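Local structure of putative cell surface hydrolase (Lactobacillus plantarum, 3LP5) at residues P137-S142 and S150-L155. The protein is a putative cell surface hydrolase of the alpha/beta-hydrolase superfamily, whose substrate is not known. Sequence-based numbering, arbitrary orientation.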
loop_
_atom_site.group_PDB
_atom_site.type_symbol
_atom_site.label_atom_id
_atom_site.label_comp_id
_atom_site.label_asym_id
_atom_site.label_seq_id
_atom_site.Cartn_x
_atom_site.Cartn_y
_atom_site.Cartn_z
ATOM N N PRO A 137 1.181 3.967 9.501
ATOM C CA PRO A 137 0.897 4.651 10.726
ATOM C C PRO A 137 -0.305 5.622 10.670
ATOM O O PRO A 137 -0.133 6.857 10.615
ATOM C CB PRO A 137 2.222 5.362 11.019
ATOM C CG PRO A 137 2.771 5.702 9.663
ATOM C CD PRO A 137 2.345 4.560 8.782
ATOM N N TYR A 138 -1.523 5.074 10.762
ATOM C CA TYR A 138 -2.739 5.900 10.624
ATOM C C TYR A 138 -2.885 7.017 11.652
ATOM O O TYR A 138 -3.589 7.971 11.377
ATOM C CB TYR A 138 -3.980 5.006 10.611
ATOM C CG TYR A 138 -4.027 4.132 9.344
ATOM C CD1 TYR A 138 -4.474 4.668 8.141
ATOM C CD2 TYR A 138 -3.605 2.801 9.369
ATOM C CE1 TYR A 138 -4.498 3.894 6.966
ATOM C CE2 TYR A 138 -3.682 1.970 8.185
ATOM C CZ TYR A 138 -4.067 2.564 6.998
ATOM O OH TYR A 138 -4.114 1.783 5.834
ATOM N N ASN A 139 -2.252 6.862 12.830
ATOM C CA ASN A 139 -2.190 7.875 13.816
ATOM C C ASN A 139 -0.751 8.369 14.037
ATOM O O ASN A 139 -0.395 8.775 15.134
ATOM C CB ASN A 139 -2.798 7.406 15.153
ATOM C CG ASN A 139 -3.261 8.570 15.990
ATOM O OD1 ASN A 139 -3.732 9.580 15.445
ATOM N ND2 ASN A 139 -3.182 8.438 17.304
ATOM N N MET A 140 0.052 8.321 12.987
ATOM C CA MET A 140 1.416 8.882 13.009
ATOM C C MET A 140 2.242 8.196 14.097
ATOM O O MET A 140 2.201 6.952 14.199
ATOM C CB MET A 140 1.383 10.423 13.122
ATOM C CG MET A 140 0.901 11.136 11.854
ATOM S SD MET A 140 1.887 11.204 10.238
ATOM C CE MET A 140 1.672 9.629 9.572
ATOM N N GLU A 141 2.968 8.969 14.902
ATOM C CA GLU A 141 3.934 8.398 15.836
ATOM C C GLU A 141 3.286 8.234 17.247
ATOM O O GLU A 141 3.922 7.719 18.162
ATOM C CB GLU A 141 5.171 9.311 15.940
ATOM C CG GLU A 141 4.878 10.507 16.897
ATOM C CD GLU A 141 6.037 11.523 17.063
ATOM O OE1 GLU A 141 6.314 11.933 18.245
ATOM O OE2 GLU A 141 6.660 11.916 16.016
ATOM N N SER A 142 2.032 8.683 17.429
ATOM C CA SER A 142 1.341 8.490 18.697
ATOM C C SER A 142 1.244 7.031 19.181
ATOM O O SER A 142 0.918 6.128 18.405
ATOM C CB SER A 142 -0.074 9.107 18.656
ATOM O OG SER A 142 -0.780 8.815 19.886
ATOM N N SER A 150 -3.484 15.027 13.789
ATOM C CA SER A 150 -3.963 15.829 12.687
ATOM C C SER A 150 -4.058 14.956 11.416
ATOM O O SER A 150 -5.042 15.057 10.667
ATOM C CB SER A 150 -2.996 17.003 12.466
ATOM O OG SER A 150 -3.636 17.916 11.604
ATOM N N MET A 151 -3.027 14.129 11.186
ATOM C CA MET A 151 -3.025 13.143 10.097
ATOM C C MET A 151 -4.259 12.262 10.152
ATOM O O MET A 151 -5.001 12.184 9.189
ATOM C CB MET A 151 -1.729 12.268 10.085
ATOM C CG MET A 151 -1.635 11.207 8.933
ATOM S SD MET A 151 -1.116 12.003 7.368
ATOM C CE MET A 151 -2.637 12.515 6.603
ATOM N N PHE A 152 -4.495 11.611 11.283
ATOM C CA PHE A 152 -5.635 10.721 11.344
ATOM C C PHE A 152 -6.956 11.523 11.173
ATOM O O PHE A 152 -7.887 11.043 10.555
ATOM C CB PHE A 152 -5.696 10.044 12.710
ATOM C CG PHE A 152 -6.941 9.195 12.886
ATOM C CD1 PHE A 152 -7.071 7.983 12.214
ATOM C CD2 PHE A 152 -8.006 9.661 13.656
ATOM C CE1 PHE A 152 -8.219 7.192 12.356
ATOM C CE2 PHE A 152 -9.163 8.894 13.788
ATOM C CZ PHE A 152 -9.263 7.642 13.122
ATOM N N LYS A 153 -7.019 12.733 11.702
ATOM C CA LYS A 153 -8.249 13.581 11.587
ATOM C C LYS A 153 -8.591 13.777 10.113
ATOM O O LYS A 153 -9.763 13.695 9.749
ATOM C CB LYS A 153 -8.049 14.935 12.283
ATOM C CG LYS A 153 -8.158 14.795 13.844
ATOM C CD LYS A 153 -8.008 16.181 14.546
ATOM C CE LYS A 153 -7.738 16.036 16.042
ATOM N NZ LYS A 153 -7.506 17.388 16.678
ATOM N N GLU A 154 -7.578 13.960 9.268
ATOM C CA GLU A 154 -7.828 14.185 7.868
ATOM C C GLU A 154 -8.241 12.868 7.198
ATOM O O GLU A 154 -9.209 12.859 6.477
ATOM C CB GLU A 154 -6.595 14.798 7.171
ATOM C CG GLU A 154 -6.819 15.033 5.651
ATOM C CD GLU A 154 -5.602 15.515 4.866
ATOM O OE1 GLU A 154 -4.415 15.261 5.238
ATOM O OE2 GLU A 154 -5.822 16.096 3.807
ATOM N N LEU A 155 -7.550 11.758 7.447
ATOM C CA LEU A 155 -8.001 10.452 6.888
ATOM C C LEU A 155 -9.397 10.045 7.374
ATOM O O LEU A 155 -10.142 9.431 6.617
ATOM C CB LEU A 155 -7.053 9.328 7.222
ATOM C CG LEU A 155 -5.603 9.586 6.790
ATOM C CD1 LEU A 155 -4.644 8.531 7.364
ATOM C CD2 LEU A 155 -5.569 9.468 5.239
#
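N139 and F152 bring the two backbones to 5.1 Å between CA atoms, where a type I turn from P137 to M140 meets the first turns of a helix. Y138 O, buried without a hydrogen-bond partner, points at F152, 3.2 Å from its CB and near the plane of the ring at its edge. N139 OD1 approaches the same CB at 3.4 Å, its amide plane turned 81° from the ring. OD1 is hydrogen-bonded to T149 OG1, just before the helix, which also accepts the F152 N-H, while ND2 is hydrogen-bonded to A147 O in the intervening loop. M140 CG presses on M151 CB at 3.4 Å, and the bend at chi2 and chi3 (-69° and 76°) brings SD and CE alongside M151 CG. L155 CD1 meets the edge of the Y138 ring at CD1 (3.9 Å), while Y138 OH is hydrogen-bonded to T133 OG1. These van der Waals contacts pack the loop after strand 127-134 of the mostly parallel sheet against the next helix, 150-157, consistent with an alpha/beta-hydrolase fold, with L110 of helix 107-118 against Y138 and M140, I77 of helix 74-92 against M151, and I194 of helix 191-195 touching Y138, F152 and L155.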